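Local coordinates for nucleoporin NUP82 (Chaetomium thermophilum, PDB 5CWW), which probably serves as a structural component of the nuclear pore complex and as a docking partner for transiently associated nuclear transport factors, at residues S567-D570 / G574-I577; W161-T166 / R200-S205. All coordinates share one frame; numbering follows the deposited sequence.

Interaction 1. Residues S567-D570 / G574-I577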
loop_
_atom_site.group_PDB
_atom_site.type_symbol
_atom_site.label_atom_id
_atom_site.label_comp_id
_atom_site.label_asym_id
_atom_site.label_seq_id
_atom_site.Cartn_x
_atom_site.Cartn_y
_atom_site.Cartn_z
ATOM N N SER B 567 9.116 17.290 -5.474
ATOM C CA SER B 567 10.217 17.612 -6.371
ATOM C C SER B 567 9.707 18.262 -7.652
ATOM O O SER B 567 8.753 17.785 -8.268
ATOM C CB SER B 567 11.022 16.353 -6.705
ATOM O OG SER B 567 12.193 16.684 -7.433
ATOM N N ILE B 568 10.355 19.355 -8.042
ATOM C CA ILE B 568 9.988 20.096 -9.245
ATOM C C ILE B 568 11.225 20.419 -10.072
ATOM O O ILE B 568 12.225 20.901 -9.541
ATOM C CB ILE B 568 9.253 21.406 -8.900
ATOM C CG1 ILE B 568 8.184 21.129 -7.836
ATOM C CG2 ILE B 568 8.661 22.024 -10.167
ATOM C CD1 ILE B 568 7.190 22.259 -7.598
ATOM N N ASP B 569 11.152 20.141 -11.369
ATOM C CA ASP B 569 12.247 20.433 -12.287
ATOM C C ASP B 569 11.718 21.174 -13.506
ATOM O O ASP B 569 11.405 20.564 -14.528
ATOM C CB ASP B 569 12.962 19.150 -12.716
ATOM C CG ASP B 569 14.164 19.422 -13.608
ATOM O OD1 ASP B 569 14.813 20.473 -13.431
ATOM O OD2 ASP B 569 14.459 18.586 -14.489
ATOM N N ASP B 570 11.621 22.492 -13.382
ATOM C CA ASP B 570 11.113 23.341 -14.451
ATOM C C ASP B 570 12.273 24.064 -15.138
ATOM O O ASP B 570 13.232 24.455 -14.476
ATOM C CB ASP B 570 10.107 24.346 -13.890
ATOM C CG ASP B 570 9.600 25.310 -14.939
ATOM O OD1 ASP B 570 8.598 24.985 -15.610
ATOM O OD2 ASP B 570 10.203 26.392 -15.096
ATOM N N GLY B 574 13.586 26.231 -12.408
ATOM C CA GLY B 574 14.735 25.425 -12.040
ATOM C C GLY B 574 14.380 24.118 -11.355
ATOM O O GLY B 574 13.276 23.594 -11.509
ATOM N N TYR B 575 15.335 23.602 -10.588
ATOM C CA TYR B 575 15.233 22.291 -9.960
ATOM C C TYR B 575 15.314 22.442 -8.446
ATOM O O TYR B 575 16.339 22.869 -7.913
ATOM C CB TYR B 575 16.343 21.381 -10.491
ATOM C CG TYR B 575 16.478 20.035 -9.811
ATOM C CD1 TYR B 575 15.364 19.259 -9.510
ATOM C CD2 TYR B 575 17.733 19.526 -9.506
ATOM C CE1 TYR B 575 15.502 18.021 -8.898
ATOM C CE2 TYR B 575 17.880 18.295 -8.900
ATOM C CZ TYR B 575 16.765 17.545 -8.598
ATOM O OH TYR B 575 16.926 16.319 -7.995
ATOM N N PHE B 576 14.231 22.098 -7.755
ATOM C CA PHE B 576 14.145 22.332 -6.319
ATOM C C PHE B 576 13.122 21.434 -5.632
ATOM O O PHE B 576 12.337 20.746 -6.285
ATOM C CB PHE B 576 13.799 23.799 -6.050
ATOM C CG PHE B 576 12.450 24.215 -6.571
ATOM C CD1 PHE B 576 12.252 24.440 -7.923
ATOM C CD2 PHE B 576 11.383 24.394 -5.705
ATOM C CE1 PHE B 576 11.014 24.826 -8.403
ATOM C CE2 PHE B 576 10.143 24.781 -6.179
ATOM C CZ PHE B 576 9.959 24.999 -7.529
ATOM N N ILE B 577 13.157 21.451 -4.303
ATOM C CA ILE B 577 12.192 20.737 -3.479
ATOM C C ILE B 577 11.227 21.722 -2.853
ATOM O O ILE B 577 11.617 22.825 -2.479
ATOM C CB ILE B 577 12.876 19.943 -2.364
ATOM C CG1 ILE B 577 13.846 18.933 -2.956
ATOM C CG2 ILE B 577 11.854 19.219 -1.494
ATOM C CD1 ILE B 577 14.904 18.558 -1.991
#
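Ile568 and Phe576 pair through both backbone and side chains in the antiparallel hairpin of strands 566-570 and 576-580. Ile568 N donates to Phe576 O at 3.0 Å and Phe576 N returns a bond to Ile568 O at 2.9 Å, both close to straight. Toward the turn, Asp570 and Gly574 form the second reciprocal pair. Gly574 N lies above the carbonyl plane of Asp570 O, and this bond is bent to 131° at the hydrogen.

The apolar part lies on the face of the sheet that carries Ile568 and Phe576. These two side chains run alongside each other, and Ile568 CB sits over one ring face, 4.2 Å from the centroid of the Phe576 ring in a CH-pi contact. Phe576 CG stands between its own N and carbonyl carbon (chi1 64°), which brings the ring beside the isoleucine; Phe589 stacks on the ring and Leu69 touches both residues. Asp570, on this same face, accepts with OD2 from the backbone N of Asp572 and Leu573 in the turn.

On the other face, Asp569 OD1 approaches Tyr575 CB to 3.4 Å, its carboxylate turned 70° from the ring. The chemistry thus implies a hairpin held by main-chain bonds, with an apolar pair on the face where Asp570 braces the turn, and Ser567 OG and Tyr575 OH hydrogen-bonded from the opposite face to Ala496 N and Asp495.

Interaction 2. Residues W161-T166 / R200-S205; sequences WTLGPT and RVWELS
Leu163 lies over the indole face of Trp202, a packing that joins two neighbouring four-stranded antiparallel sheets of the beta-propeller domain. Leu163 comes from the segment of strand 160-162, the outermost strand of one blade, whereas Trp202 belongs to strand 198-203 of the next. The two side chains cross at a slant, and no hydrogen bond links the segments.

Leu163 CG stands 3.9 Å above the indole plane, over its centre, and its two methyls divide the ring system. CD2 sits above the five-membered ring, 3.9 Å from that ring's centroid and only 4° off the normal, so this CH-pi contact is almost perpendicular. CD1 leans over the fusion with the benzene ring, 3.8 Å from Trp202 CE3. With CG anti to the backbone N (chi1 -167°), the leucine branch reaches down to the indole.

The rotation of Trp202 is fixed further by NE1, which hydrogen-bonds to Thr192 OG1 on strand 189-194 of the same blade. An alanine here would remove the indole, which would probably leave a gap beneath both methyls of Leu163 and deprive Thr192 of its N-H partner.

Gly164 passes close to the far end of the indole, its CA 3.6 Å from Trp202 CH2. A beta carbon on this glycine would clash with the ring, and the positive phi (56°) is one that residues with a side chain adopt less readily. The methyl that lies over the ring fusion, Leu163 CD1, also meets Leu204 CD2 at 3.8 Å.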
loop_
_atom_site.group_PDB
_atom_site.type_symbol
_atom_site.label_atom_id
_atom_site.label_comp_id
_atom_site.label_asym_id
_atom_site.label_seq_id
_atom_site.Cartn_x
_atom_site.Cartn_y
_atom_site.Cartn_z
ATOM N N TRP B 161 -16.202 15.266 -6.541
ATOM C CA TRP B 161 -16.971 14.028 -6.509
ATOM C C TRP B 161 -16.646 13.235 -5.252
ATOM O O TRP B 161 -15.477 13.016 -4.937
ATOM C CB TRP B 161 -16.678 13.168 -7.739
ATOM C CG TRP B 161 -17.191 13.721 -9.027
ATOM C CD1 TRP B 161 -16.616 14.693 -9.792
ATOM C CD2 TRP B 161 -18.382 13.321 -9.714
ATOM N NE1 TRP B 161 -17.380 14.927 -10.912
ATOM C CE2 TRP B 161 -18.469 14.095 -10.886
ATOM C CE3 TRP B 161 -19.383 12.383 -9.448
ATOM C CZ2 TRP B 161 -19.518 13.963 -11.791
ATOM C CZ3 TRP B 161 -20.423 12.253 -10.347
ATOM C CH2 TRP B 161 -20.484 13.038 -11.504
ATOM N N THR B 162 -17.681 12.805 -4.541
ATOM C CA THR B 162 -17.499 11.924 -3.397
ATOM C C THR B 162 -17.182 10.518 -3.889
ATOM O O THR B 162 -17.876 9.989 -4.755
ATOM C CB THR B 162 -18.750 11.884 -2.498
ATOM O OG1 THR B 162 -19.017 13.195 -1.989
ATOM C CG2 THR B 162 -18.549 10.930 -1.329
ATOM N N LEU B 163 -16.133 9.920 -3.331
ATOM C CA LEU B 163 -15.724 8.571 -3.699
ATOM C C LEU B 163 -16.154 7.584 -2.619
ATOM O O LEU B 163 -15.713 7.675 -1.472
ATOM C CB LEU B 163 -14.210 8.501 -3.908
ATOM C CG LEU B 163 -13.692 7.229 -4.583
ATOM C CD1 LEU B 163 -14.029 7.228 -6.067
ATOM C CD2 LEU B 163 -12.192 7.071 -4.371
ATOM N N GLY B 164 -17.025 6.652 -2.990
ATOM C CA GLY B 164 -17.546 5.669 -2.058
ATOM C C GLY B 164 -18.205 6.299 -0.846
ATOM O O GLY B 164 -17.678 6.203 0.262
ATOM N N PRO B 165 -19.361 6.951 -1.049
ATOM C CA PRO B 165 -20.110 7.606 0.034
ATOM C C PRO B 165 -20.442 6.687 1.212
ATOM O O PRO B 165 -20.516 7.163 2.343
ATOM C CB PRO B 165 -21.398 8.066 -0.660
ATOM C CG PRO B 165 -21.043 8.183 -2.091
ATOM C CD PRO B 165 -20.018 7.127 -2.356
ATOM N N THR B 166 -20.658 5.403 0.942
ATOM C CA THR B 166 -20.996 4.441 1.991
ATOM C C THR B 166 -19.806 3.544 2.330
ATOM O O THR B 166 -19.913 2.654 3.175
ATOM C CB THR B 166 -22.195 3.555 1.583
ATOM O OG1 THR B 166 -21.807 2.664 0.530
ATOM C CG2 THR B 166 -23.365 4.412 1.119
ATOM N N ARG B 200 -9.435 -1.485 -3.156
ATOM C CA ARG B 200 -10.559 -1.138 -4.017
ATOM C C ARG B 200 -10.109 -0.383 -5.258
ATOM O O ARG B 200 -9.440 0.647 -5.168
ATOM C CB ARG B 200 -11.585 -0.312 -3.237
ATOM C CG ARG B 200 -12.525 -1.161 -2.395
ATOM C CD ARG B 200 -13.518 -0.301 -1.635
ATOM N NE ARG B 200 -12.997 0.094 -0.329
ATOM C CZ ARG B 200 -13.358 -0.439 0.835
ATOM N NH1 ARG B 200 -14.267 -1.400 0.894
ATOM N NH2 ARG B 200 -12.808 0.005 1.955
ATOM N N VAL B 201 -10.472 -0.928 -6.415
ATOM C CA VAL B 201 -10.187 -0.309 -7.701
ATOM C C VAL B 201 -11.410 0.467 -8.196
ATOM O O VAL B 201 -12.485 -0.110 -8.385
ATOM C CB VAL B 201 -9.787 -1.363 -8.752
ATOM C CG1 VAL B 201 -9.439 -0.692 -10.080
ATOM C CG2 VAL B 201 -8.612 -2.209 -8.248
ATOM N N TRP B 202 -11.241 1.771 -8.401
ATOM C CA TRP B 202 -12.303 2.629 -8.925
ATOM C C TRP B 202 -11.937 3.095 -10.324
ATOM O O TRP B 202 -10.843 3.619 -10.535
ATOM C CB TRP B 202 -12.524 3.846 -8.023
ATOM C CG TRP B 202 -12.523 3.545 -6.556
ATOM C CD1 TRP B 202 -11.431 3.317 -5.767
ATOM C CD2 TRP B 202 -13.664 3.464 -5.693
ATOM N NE1 TRP B 202 -11.823 3.090 -4.470
ATOM C CE2 TRP B 202 -13.190 3.175 -4.398
ATOM C CE3 TRP B 202 -15.042 3.605 -5.891
ATOM C CZ2 TRP B 202 -14.043 3.022 -3.308
ATOM C CZ3 TRP B 202 -15.887 3.452 -4.806
ATOM C CH2 TRP B 202 -15.386 3.165 -3.532
ATOM N N GLU B 203 -12.849 2.909 -11.275
ATOM C CA GLU B 203 -12.624 3.342 -12.652
ATOM C C GLU B 203 -13.567 4.487 -12.997
ATOM O O GLU B 203 -14.730 4.275 -13.342
ATOM C CB GLU B 203 -12.808 2.167 -13.609
ATOM C CG GLU B 203 -11.791 1.054 -13.371
ATOM C CD GLU B 203 -11.991 -0.140 -14.279
ATOM O OE1 GLU B 203 -12.024 0.042 -15.513
ATOM O OE2 GLU B 203 -12.121 -1.265 -13.751
ATOM N N LEU B 204 -13.042 5.705 -12.910
ATOM C CA LEU B 204 -13.867 6.908 -12.893
ATOM C C LEU B 204 -14.276 7.406 -14.273
ATOM O O LEU B 204 -13.489 7.394 -15.220
ATOM C CB LEU B 204 -13.129 8.025 -12.154
ATOM C CG LEU B 204 -12.561 7.639 -10.787
ATOM C CD1 LEU B 204 -11.809 8.808 -10.176
ATOM C CD2 LEU B 204 -13.668 7.161 -9.856
ATOM N N SER B 205 -15.527 7.846 -14.364
ATOM C CA SER B 205 -16.041 8.519 -15.548
ATOM C C SER B 205 -17.017 9.601 -15.107
ATOM O O SER B 205 -17.999 9.320 -14.419
ATOM C CB SER B 205 -16.724 7.532 -16.493
ATOM O OG SER B 205 -17.314 8.209 -17.591
#

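Along the chain the two contacts come in series: interaction 2 closes before interaction 1 opens. Their centres lie 32 Å apart, with nearest atoms about 23 Å apart, and they share no strand or sheet. Interaction 2 joins successive blades, from the segment carrying strand 160-162 to strand 198-203. Interaction 1 instead lies within a single sheet near the C-terminal end of the chain, pairing strands 566-570 and 576-580, although Leu69 of helix 69-77 also reaches it from the N-terminal part. The N-terminal fragment of NUP82 thus uses packing between blades at one site and hairpin pairing within a blade at the other.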